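Local coordinates for protein flavin adenine dinucleotide synthase (Saccharomyces cerevisiae, PDB 2WSI) that transfers the adenylyl group of ATP to FMN, releasing diphosphate and forming the coenzyme FAD in the last step of its biosynthesis, at residues 232-237 / 299-304; 241-246 / 290-295. One frame throughout, in Å; residues are numbered along the deposited sequence.

Interaction 1. Residues 232-237 / 299-304; sequences PNPHLR and ERAGRI. With FAD (flavin-adenine dinucleotide), chain C.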
ATOM      1  N   PRO A 232       9.419  -1.180 -16.228  1.00 19.54           N
ATOM      2  CA  PRO A 232      10.513  -1.155 -15.257  1.00 21.44           C
ATOM      3  C   PRO A 232      11.230   0.186 -15.315  1.00 20.84           C
ATOM      4  O   PRO A 232      11.228   0.858 -16.355  1.00 16.00           O
ATOM      5  CB  PRO A 232      11.424  -2.299 -15.715  1.00 17.59           C
ATOM      6  CG  PRO A 232      10.547  -3.165 -16.570  1.00 29.40           C
ATOM      7  CD  PRO A 232       9.577  -2.251 -17.218  1.00 24.53           C
ATOM      8  N   ASN A 233      11.816   0.610 -14.204  1.00 15.14           N
ATOM      9  CA  ASN A 233      12.345   1.966 -14.150  1.00 15.80           C
ATOM     10  C   ASN A 233      13.669   2.053 -14.935  1.00 19.40           C
ATOM     11  O   ASN A 233      14.599   1.304 -14.652  1.00 18.80           O
ATOM     12  CB  ASN A 233      12.548   2.401 -12.699  1.00 15.75           C
ATOM     13  CG  ASN A 233      12.752   3.901 -12.568  1.00 19.76           C
ATOM     14  OD1 ASN A 233      13.602   4.489 -13.236  1.00 18.04           O
ATOM     15  ND2 ASN A 233      12.006   4.517 -11.676  1.00 16.15           N
ATOM     16  N   PRO A 234      13.749   2.955 -15.929  1.00 26.07           N
ATOM     17  CA  PRO A 234      14.970   3.000 -16.767  1.00 19.85           C
ATOM     18  C   PRO A 234      16.220   3.312 -15.952  1.00 24.77           C
ATOM     19  O   PRO A 234      17.325   2.964 -16.364  1.00 24.33           O
ATOM     20  CB  PRO A 234      14.683   4.124 -17.780  1.00 25.40           C
ATOM     21  CG  PRO A 234      13.539   4.920 -17.219  1.00 26.56           C
ATOM     22  CD  PRO A 234      12.751   3.976 -16.310  1.00 22.09           C
ATOM     23  N   HIS A 235      16.042   3.943 -14.789  1.00 19.79           N
ATOM     24  CA  HIS A 235      17.156   4.212 -13.894  1.00 17.31           C
ATOM     25  C   HIS A 235      17.618   2.973 -13.130  1.00 22.03           C
ATOM     26  O   HIS A 235      18.637   3.029 -12.435  1.00 20.92           O
ATOM     27  CB  HIS A 235      16.822   5.376 -12.947  1.00 24.25           C
ATOM     28  CG  HIS A 235      16.446   6.630 -13.670  1.00 27.82           C
ATOM     29  ND1 HIS A 235      17.384   7.472 -14.236  1.00 25.20           N
ATOM     30  CD2 HIS A 235      15.236   7.161 -13.964  1.00 23.40           C
ATOM     31  CE1 HIS A 235      16.765   8.478 -14.830  1.00 25.25           C
ATOM     32  NE2 HIS A 235      15.463   8.312 -14.682  1.00 33.63           N
ATOM     33  N   LEU A 236      16.906   1.849 -13.284  1.00 15.38           N
ATOM     34  CA  LEU A 236      17.340   0.594 -12.675  1.00 20.99           C
ATOM     35  C   LEU A 236      17.929  -0.381 -13.705  1.00 24.43           C
ATOM     36  O   LEU A 236      18.288  -1.508 -13.369  1.00 22.22           O
ATOM     37  CB  LEU A 236      16.179  -0.071 -11.902  1.00 17.23           C
ATOM     38  CG  LEU A 236      15.649   0.815 -10.760  1.00 17.20           C
ATOM     39  CD1 LEU A 236      14.554   0.104  -9.971  1.00 14.92           C
ATOM     40  CD2 LEU A 236      16.788   1.243  -9.816  1.00 12.68           C
ATOM     41  N   ARG A 237      18.033   0.056 -14.955  1.00 25.31           N
ATOM     42  CA  ARG A 237      18.689  -0.751 -15.987  1.00 25.97           C
ATOM     43  C   ARG A 237      20.133  -1.045 -15.550  1.00 24.83           C
ATOM     44  O   ARG A 237      20.898  -0.133 -15.271  1.00 28.83           O
ATOM     45  CB  ARG A 237      18.656  -0.002 -17.309  1.00 23.54           C
ATOM     46  CG  ARG A 237      18.854  -0.844 -18.551  1.00 35.13           C
ATOM     47  CD  ARG A 237      18.336  -0.094 -19.782  1.00 47.09           C
ATOM     48  NE  ARG A 237      19.076   1.145 -20.047  1.00 50.83           N
ATOM     49  CZ  ARG A 237      18.685   2.375 -19.689  1.00 53.93           C
ATOM     50  NH1 ARG A 237      17.536   2.585 -19.039  1.00 35.79           N
ATOM     51  NH2 ARG A 237      19.452   3.419 -19.991  1.00 58.73           N
ATOM     52  N   GLU A 299      10.647   8.208  -9.223  1.00 15.87           N
ATOM     53  CA  GLU A 299       9.742   7.098  -8.916  1.00 17.63           C
ATOM     54  C   GLU A 299       8.828   6.748 -10.084  1.00 22.10           C
ATOM     55  O   GLU A 299       8.543   5.575 -10.347  1.00 18.17           O
ATOM     56  CB  GLU A 299       8.905   7.434  -7.669  1.00 15.43           C
ATOM     57  CG  GLU A 299       7.967   6.318  -7.211  1.00 22.49           C
ATOM     58  CD  GLU A 299       7.434   6.518  -5.766  1.00 21.90           C
ATOM     59  OE1 GLU A 299       7.929   7.412  -5.067  1.00 20.47           O
ATOM     60  OE2 GLU A 299       6.538   5.760  -5.335  1.00 19.32           O
ATOM     61  N   ARG A 300       8.355   7.758 -10.796  1.00 17.41           N
ATOM     62  CA  ARG A 300       7.405   7.502 -11.861  1.00 22.14           C
ATOM     63  C   ARG A 300       8.083   7.489 -13.240  1.00 26.32           C
ATOM     64  O   ARG A 300       7.415   7.632 -14.249  1.00 24.26           O
ATOM     65  CB  ARG A 300       6.296   8.559 -11.826  1.00 27.36           C
ATOM     66  CG  ARG A 300       5.438   8.480 -10.564  1.00 32.24           C
ATOM     67  CD  ARG A 300       4.304   9.467 -10.625  1.00 39.85           C
ATOM     68  NE  ARG A 300       3.380   9.130 -11.698  1.00 47.91           N
ATOM     69  CZ  ARG A 300       2.263   8.426 -11.535  1.00 44.50           C
ATOM     70  NH1 ARG A 300       1.912   7.989 -10.333  1.00 29.26           N
ATOM     71  NH2 ARG A 300       1.493   8.167 -12.582  1.00 48.73           N
ATOM     72  N   ALA A 301       9.396   7.293 -13.271  1.00 20.52           N
ATOM     73  CA  ALA A 301      10.145   7.408 -14.528  1.00 25.37           C
ATOM     74  C   ALA A 301       9.769   6.328 -15.543  1.00 28.83           C
ATOM     75  O   ALA A 301       9.884   6.545 -16.752  1.00 31.23           O
ATOM     76  CB  ALA A 301      11.642   7.402 -14.279  1.00 23.58           C
ATOM     77  N   GLY A 302       9.315   5.176 -15.066  1.00 27.14           N
ATOM     78  CA  GLY A 302       8.804   4.146 -15.959  1.00 27.15           C
ATOM     79  C   GLY A 302       7.351   4.334 -16.413  1.00 32.60           C
ATOM     80  O   GLY A 302       6.815   3.483 -17.131  1.00 28.11           O
ATOM     81  N   ARG A 303       6.723   5.437 -16.006  1.00 29.69           N
ATOM     82  CA  ARG A 303       5.338   5.744 -16.371  1.00 30.80           C
ATOM     83  C   ARG A 303       5.194   6.736 -17.552  1.00 41.45           C
ATOM     84  O   ARG A 303       6.170   7.343 -17.992  1.00 36.50           O
ATOM     85  CB  ARG A 303       4.611   6.327 -15.160  1.00 32.21           C
ATOM     86  CG  ARG A 303       4.722   5.491 -13.899  1.00 35.37           C
ATOM     87  CD  ARG A 303       3.781   4.323 -13.972  1.00 28.65           C
ATOM     88  NE  ARG A 303       2.400   4.759 -14.168  1.00 32.86           N
ATOM     89  CZ  ARG A 303       1.516   4.924 -13.189  1.00 34.54           C
ATOM     90  NH1 ARG A 303       1.861   4.688 -11.938  1.00 32.42           N
ATOM     91  NH2 ARG A 303       0.280   5.323 -13.459  1.00 35.54           N
ATOM     92  N   ILE A 304       3.957   6.897 -18.028  1.00 51.93           N
ATOM     93  CA  ILE A 304       3.595   7.837 -19.104  1.00 49.12           C
ATOM     94  C   ILE A 304       3.910   7.240 -20.463  1.00 48.32           C
ATOM     95  O   ILE A 304       4.445   6.137 -20.548  1.00 54.02           O
ATOM     96  CB  ILE A 304       4.289   9.226 -18.958  1.00 55.29           C
ATOM     97  CG1 ILE A 304       3.672  10.022 -17.803  1.00 47.03           C
ATOM     98  CG2 ILE A 304       4.190  10.041 -20.253  1.00 48.55           C
ATOM     99  CD1 ILE A 304       4.145   9.580 -16.437  1.00 53.62           C
TER
HETATM  100  PA  FAD C2762      -2.537   6.267  -7.960  1.00 25.11           P
HETATM  101  O1A FAD C2762      -1.721   5.386  -8.867  1.00 25.55           O
HETATM  102  O2A FAD C2762      -3.809   6.705  -8.632  1.00 38.25           O
HETATM  103  O5B FAD C2762      -2.816   5.611  -6.503  1.00 20.66           O
HETATM  104  C5B FAD C2762      -3.232   6.460  -5.450  1.00 16.98           C
HETATM  105  C4B FAD C2762      -4.160   5.668  -4.523  1.00 15.06           C
HETATM  106  O4B FAD C2762      -5.430   5.560  -5.110  1.00 19.87           O
HETATM  107  C3B FAD C2762      -3.673   4.246  -4.318  1.00 16.45           C
HETATM  108  O3B FAD C2762      -2.788   4.152  -3.230  1.00 14.93           O
HETATM  109  C2B FAD C2762      -4.972   3.508  -4.053  1.00 12.69           C
HETATM  110  O2B FAD C2762      -5.344   3.631  -2.696  1.00 16.97           O
HETATM  111  C1B FAD C2762      -5.956   4.262  -4.908  1.00 16.42           C
HETATM  112  N9A FAD C2762      -6.055   3.582  -6.210  1.00 18.03           N
HETATM  113  C8A FAD C2762      -5.376   3.856  -7.370  1.00 23.63           C
HETATM  114  N7A FAD C2762      -5.791   2.991  -8.335  1.00 14.64           N
HETATM  115  C5A FAD C2762      -6.711   2.161  -7.777  1.00 19.71           C
HETATM  116  C6A FAD C2762      -7.442   1.102  -8.274  1.00 15.26           C
HETATM  117  N6A FAD C2762      -7.343   0.693  -9.552  1.00 15.88           N
HETATM  118  N1A FAD C2762      -8.326   0.480  -7.440  1.00 13.01           N
HETATM  119  C2A FAD C2762      -8.494   0.867  -6.127  1.00 15.73           C
HETATM  120  N3A FAD C2762      -7.734   1.898  -5.625  1.00 15.74           N
HETATM  121  C4A FAD C2762      -6.887   2.542  -6.458  1.00 16.27           C
HETATM  122  N1  FAD C2762      -8.509  13.587  -7.798  1.00 23.68           N
HETATM  123  C2  FAD C2762      -9.029  14.855  -7.752  1.00 23.88           C
HETATM  124  O2  FAD C2762      -8.524  15.755  -8.423  1.00 30.53           O
HETATM  125  N3  FAD C2762     -10.117  15.125  -6.960  1.00 26.86           N
HETATM  126  C4  FAD C2762     -10.703  14.130  -6.209  1.00 28.00           C
HETATM  127  O4  FAD C2762     -11.673  14.446  -5.511  1.00 24.47           O
HETATM  128  C4X FAD C2762     -10.179  12.834  -6.252  1.00 18.42           C
HETATM  129  N5  FAD C2762     -10.735  11.797  -5.508  1.00 21.16           N
HETATM  130  C5X FAD C2762     -10.196  10.526  -5.556  1.00 18.24           C
HETATM  131  C6  FAD C2762     -10.745   9.479  -4.815  1.00 16.27           C
HETATM  132  C7  FAD C2762     -10.199   8.196  -4.908  1.00 14.18           C
HETATM  133  C7M FAD C2762     -10.774   7.046  -4.133  1.00 16.31           C
HETATM  134  C8  FAD C2762      -9.098   7.975  -5.726  1.00 21.91           C
HETATM  135  C8M FAD C2762      -8.483   6.611  -5.817  1.00 21.95           C
HETATM  136  C9  FAD C2762      -8.551   9.019  -6.450  1.00 21.88           C
HETATM  137  C9A FAD C2762      -9.097  10.285  -6.382  1.00 23.12           C
HETATM  138  N10 FAD C2762      -8.541  11.302  -7.130  1.00 24.68           N
HETATM  139  C10 FAD C2762      -9.066  12.576  -7.045  1.00 24.87           C
HETATM  140  C1' FAD C2762      -7.334  11.026  -7.985  1.00 26.69           C
HETATM  141  C2' FAD C2762      -6.038  11.223  -7.168  1.00 21.38           C
HETATM  142  O2' FAD C2762      -5.979  12.459  -6.496  1.00 25.97           O
HETATM  143  C3' FAD C2762      -4.775  11.068  -8.010  1.00 28.60           C
HETATM  144  O3' FAD C2762      -4.646  12.180  -8.861  1.00 25.46           O
HETATM  145  C4' FAD C2762      -4.824   9.792  -8.829  1.00 29.94           C
HETATM  146  O4' FAD C2762      -5.204   8.705  -8.011  1.00 26.79           O
HETATM  147  C5' FAD C2762      -3.448   9.485  -9.423  1.00 27.30           C
HETATM  148  O5' FAD C2762      -2.457   9.715  -8.440  1.00 38.05           O
HETATM  149  P   FAD C2762      -1.203   8.715  -8.281  1.00 34.15           P
HETATM  150  O1P FAD C2762      -0.772   8.229  -9.645  1.00 31.74           O
HETATM  151  O2P FAD C2762      -0.116   9.369  -7.459  1.00 31.53           O
HETATM  152  O3P FAD C2762      -1.662   7.469  -7.398  1.00 31.54           O
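N233, P234 and H235 pack against A301 and G302 in a loop-to-loop contact that docks the end of the modelled chain, without a direct hydrogen bond between the two segments. The methyl of A301 is the point on which the side chains converge: H235 meets it with a ring edge, CD2 lying 3.6 Å from A301 CB, and N233 OD1 stands 3.7 Å from the same CB. P234 reaches the next peptide, its CD 3.8 Å from G302 N. With CG anti to the backbone N (chi1 -165°), the N233 amide lies between the two segments, and its OD1 accepts the H235 N-H in the carbonyl plane, on a lone pair, at 2.9 Å: an Asx turn. Its ND2 is bonded to L298 O and T222 OG1. An alanine here would probably leave H235 N without its side-chain acceptor and L298 O without the amide donor. A type I turn, R300 to R303, presents A301 and G302, while the R300 side chain leaves on the side away from 232-237, bends at chi3 (65°) and gives FAD O1P a weak hydrogen bond from NH1 (2.8 Å). Beside it, E299 OE2 forms salt bridges with R166 and K64. The contact thus joins the loop between helices 215-218 and 248-252 to the chain after helix 274-279.

Interaction 2. Residues 241-246 / 290-295; sequences NNPALH and GWYLVD
L245 sets its CD1 methyl over one face of the Y292 ring, offset toward the rim, and this CH-pi contact is the centre of an otherwise apolar surface patch. L245 CD1 sits 4.3 Å from the Y292 ring centroid, 18° off the normal, while the same methyl meets the edge of the W291 indole, 3.8 Å from W291 CD1. One methyl thus serves two rings turned differently toward it: a face from the tyrosine, an edge from the tryptophan. With CG anti to the backbone N (chi1 180°) and chi2 at 61°, CD1 is placed above the tyrosine ring. P243 crosses Y292 at about a right angle, its CG 3.8 Å from Y292 CB, and P243 O comes to the ring edge in plane, 3.5 Å from Y292 CD1. Farther along, H246 and V294 also cross nearly perpendicularly; H246 CD2 is 3.8 Å from V294 CG2.

Polar linkage comes through a water: its oxygen donates to W291 O at 2.8 Å and to A244 O, and accepts from H246 N, tying the two backbones together where no direct bond does. W291, in the 3-10 segment 290-292, packs on W203 and L207 of helix 199-209, and V294 touches T200 of that helix. Segment 241-246 runs along the outer side of the tyrosine, in the loop leading to helix 248-252.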
ATOM      1  N   ASN A 241      23.414   1.631 -14.736  1.00 34.40           N
ATOM      2  CA  ASN A 241      23.244   2.160 -13.383  1.00 31.78           C
ATOM      3  C   ASN A 241      23.771   1.150 -12.366  1.00 27.32           C
ATOM      4  O   ASN A 241      23.700  -0.045 -12.595  1.00 30.64           O
ATOM      5  CB  ASN A 241      21.776   2.428 -13.074  1.00 27.39           C
ATOM      6  CG  ASN A 241      21.125   3.381 -14.050  1.00 29.10           C
ATOM      7  OD1 ASN A 241      21.112   4.596 -13.832  1.00 28.50           O
ATOM      8  ND2 ASN A 241      20.528   2.832 -15.114  1.00 23.21           N
ATOM      9  N   ASN A 242      24.297   1.633 -11.245  1.00 28.17           N
ATOM     10  CA  ASN A 242      24.784   0.745 -10.190  1.00 29.04           C
ATOM     11  C   ASN A 242      24.388   1.265  -8.806  1.00 39.10           C
ATOM     12  O   ASN A 242      25.242   1.668  -8.014  1.00 37.73           O
ATOM     13  CB  ASN A 242      26.306   0.595 -10.276  1.00 43.14           C
ATOM     14  CG  ASN A 242      26.749  -0.154 -11.518  1.00 50.51           C
ATOM     15  OD1 ASN A 242      26.506  -1.358 -11.650  1.00 59.83           O
ATOM     16  ND2 ASN A 242      27.403   0.550 -12.438  1.00 49.12           N
ATOM     17  N   PRO A 243      23.082   1.250  -8.500  1.00 32.53           N
ATOM     18  CA  PRO A 243      22.658   1.810  -7.211  1.00 25.00           C
ATOM     19  C   PRO A 243      23.015   0.915  -6.026  1.00 23.98           C
ATOM     20  O   PRO A 243      23.020  -0.311  -6.128  1.00 24.81           O
ATOM     21  CB  PRO A 243      21.143   1.938  -7.370  1.00 27.49           C
ATOM     22  CG  PRO A 243      20.770   0.852  -8.314  1.00 23.63           C
ATOM     23  CD  PRO A 243      21.962   0.647  -9.245  1.00 34.84           C
ATOM     24  N   ALA A 244      23.314   1.538  -4.897  1.00 29.16           N
ATOM     25  CA  ALA A 244      23.566   0.803  -3.664  1.00 25.82           C
ATOM     26  C   ALA A 244      22.248   0.309  -3.062  1.00 21.67           C
ATOM     27  O   ALA A 244      21.201   0.919  -3.267  1.00 24.42           O
ATOM     28  CB  ALA A 244      24.277   1.703  -2.677  1.00 33.67           C
ATOM     29  N   LEU A 245      22.300  -0.781  -2.313  1.00 18.06           N
ATOM     30  CA  LEU A 245      21.135  -1.208  -1.542  1.00 26.57           C
ATOM     31  C   LEU A 245      21.133  -0.469  -0.218  1.00 29.30           C
ATOM     32  O   LEU A 245      22.133  -0.474   0.512  1.00 27.45           O
ATOM     33  CB  LEU A 245      21.152  -2.709  -1.304  1.00 23.46           C
ATOM     34  CG  LEU A 245      19.985  -3.296  -0.505  1.00 22.42           C
ATOM     35  CD1 LEU A 245      18.641  -3.045  -1.212  1.00 17.42           C
ATOM     36  CD2 LEU A 245      20.209  -4.775  -0.309  1.00 19.73           C
ATOM     37  N   HIS A 246      20.019   0.182   0.092  1.00 18.06           N
ATOM     38  CA  HIS A 246      19.933   0.964   1.323  1.00 19.44           C
ATOM     39  C   HIS A 246      19.135   0.277   2.411  1.00 16.51           C
ATOM     40  O   HIS A 246      18.993   0.836   3.503  1.00 20.27           O
ATOM     41  CB  HIS A 246      19.291   2.309   1.057  1.00 18.41           C
ATOM     42  CG  HIS A 246      20.128   3.205   0.214  1.00 28.58           C
ATOM     43  ND1 HIS A 246      21.279   3.796   0.686  1.00 35.69           N
ATOM     44  CD2 HIS A 246      20.002   3.592  -1.077  1.00 27.02           C
ATOM     45  CE1 HIS A 246      21.823   4.517  -0.279  1.00 43.75           C
ATOM     46  NE2 HIS A 246      21.066   4.414  -1.358  1.00 35.98           N
ATOM     47  N   GLY A 290      12.860  -2.765  -7.689  1.00 13.60           N
ATOM     48  CA  GLY A 290      12.407  -1.414  -7.403  1.00 13.73           C
ATOM     49  C   GLY A 290      13.018  -0.811  -6.151  1.00 12.00           C
ATOM     50  O   GLY A 290      13.208   0.398  -6.075  1.00 13.48           O
ATOM     51  N   TRP A 291      13.301  -1.643  -5.156  1.00 11.61           N
ATOM     52  CA  TRP A 291      13.775  -1.147  -3.867  1.00 14.69           C
ATOM     53  C   TRP A 291      15.238  -0.675  -3.944  1.00 16.05           C
ATOM     54  O   TRP A 291      15.824  -0.244  -2.948  1.00 14.14           O
ATOM     55  CB  TRP A 291      13.575  -2.196  -2.749  1.00 15.46           C
ATOM     56  CG  TRP A 291      14.059  -3.607  -3.037  1.00 13.27           C
ATOM     57  CD1 TRP A 291      15.296  -4.132  -2.755  1.00 16.03           C
ATOM     58  CD2 TRP A 291      13.290  -4.675  -3.587  1.00 14.19           C
ATOM     59  NE1 TRP A 291      15.353  -5.450  -3.146  1.00 11.97           N
ATOM     60  CE2 TRP A 291      14.133  -5.812  -3.651  1.00 16.73           C
ATOM     61  CE3 TRP A 291      11.973  -4.780  -4.064  1.00 19.78           C
ATOM     62  CZ2 TRP A 291      13.702  -7.033  -4.164  1.00 17.68           C
ATOM     63  CZ3 TRP A 291      11.547  -6.005  -4.572  1.00 13.10           C
ATOM     64  CH2 TRP A 291      12.409  -7.111  -4.610  1.00 18.10           C
ATOM     65  N   TYR A 292      15.804  -0.735  -5.140  1.00 14.63           N
ATOM     66  CA  TYR A 292      17.091  -0.077  -5.415  1.00 17.11           C
ATOM     67  C   TYR A 292      16.904   1.375  -5.836  1.00 20.95           C
ATOM     68  O   TYR A 292      17.890   2.100  -6.022  1.00 20.01           O
ATOM     69  CB  TYR A 292      17.886  -0.825  -6.504  1.00 13.88           C
ATOM     70  CG  TYR A 292      18.624  -2.011  -5.955  1.00 20.02           C
ATOM     71  CD1 TYR A 292      19.974  -1.935  -5.647  1.00 23.41           C
ATOM     72  CD2 TYR A 292      17.958  -3.202  -5.707  1.00 25.05           C
ATOM     73  CE1 TYR A 292      20.649  -3.033  -5.115  1.00 27.09           C
ATOM     74  CE2 TYR A 292      18.624  -4.306  -5.182  1.00 25.71           C
ATOM     75  CZ  TYR A 292      19.960  -4.211  -4.891  1.00 23.73           C
ATOM     76  OH  TYR A 292      20.586  -5.303  -4.363  1.00 26.86           O
ATOM     77  N   LEU A 293      15.657   1.810  -6.010  1.00  8.90           N
ATOM     78  CA  LEU A 293      15.415   3.229  -6.221  1.00 14.89           C
ATOM     79  C   LEU A 293      14.974   3.935  -4.924  1.00 21.38           C
ATOM     80  O   LEU A 293      14.021   3.512  -4.261  1.00 16.76           O
ATOM     81  CB  LEU A 293      14.385   3.456  -7.308  1.00 10.33           C
ATOM     82  CG  LEU A 293      14.264   4.935  -7.650  1.00 14.87           C
ATOM     83  CD1 LEU A 293      15.238   5.255  -8.785  1.00 24.48           C
ATOM     84  CD2 LEU A 293      12.856   5.327  -8.041  1.00 18.45           C
ATOM     85  N   VAL A 294      15.683   5.002  -4.547  1.00 12.10           N
ATOM     86  CA  VAL A 294      15.285   5.792  -3.371  1.00 11.89           C
ATOM     87  C   VAL A 294      15.008   7.243  -3.714  1.00 18.34           C
ATOM     88  O   VAL A 294      14.536   7.998  -2.875  1.00 17.10           O
ATOM     89  CB  VAL A 294      16.311   5.758  -2.221  1.00 18.01           C
ATOM     90  CG1 VAL A 294      16.289   4.394  -1.539  1.00 17.36           C
ATOM     91  CG2 VAL A 294      17.733   6.146  -2.687  1.00 19.46           C
ATOM     92  N   ASP A 295      15.300   7.623  -4.954  1.00 20.36           N
ATOM     93  CA  ASP A 295      15.198   9.019  -5.365  1.00 18.50           C
ATOM     94  C   ASP A 295      13.765   9.268  -5.760  1.00 19.60           C
ATOM     95  O   ASP A 295      13.311   8.800  -6.813  1.00 18.30           O
ATOM     96  CB  ASP A 295      16.171   9.290  -6.523  1.00 25.39           C
ATOM     97  CG  ASP A 295      16.066  10.701  -7.053  1.00 35.46           C
ATOM     98  OD1 ASP A 295      15.243  11.457  -6.501  1.00 25.26           O
ATOM     99  OD2 ASP A 295      16.789  11.046  -8.024  1.00 30.38           O
TER
HETATM  100  O   HOH W   1      18.205   0.887  -2.028  1.00 15.84           O

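Overall arrangement
Both contacts join the loop between helices 215-218 and 248-252 to the chain that follows helix 274-279, with their centres 12 Å apart on the same side of the molecule. Along the sequence the order is 232-237, 241-246, 290-295, 299-304, so interaction 1 brackets interaction 2. They also touch: L236 CD1 lies 3.7 Å from G290 CA, and L293 CD2 is equally far from E299 CA. Both lie in loops, outside the strands of the central sheet. Interaction 2 is at the surface, away from the FAD site, whereas interaction 1 includes R300, so the C-terminal chain that carries this residue of the FAD pocket is held against the earlier loop at two adjoining places.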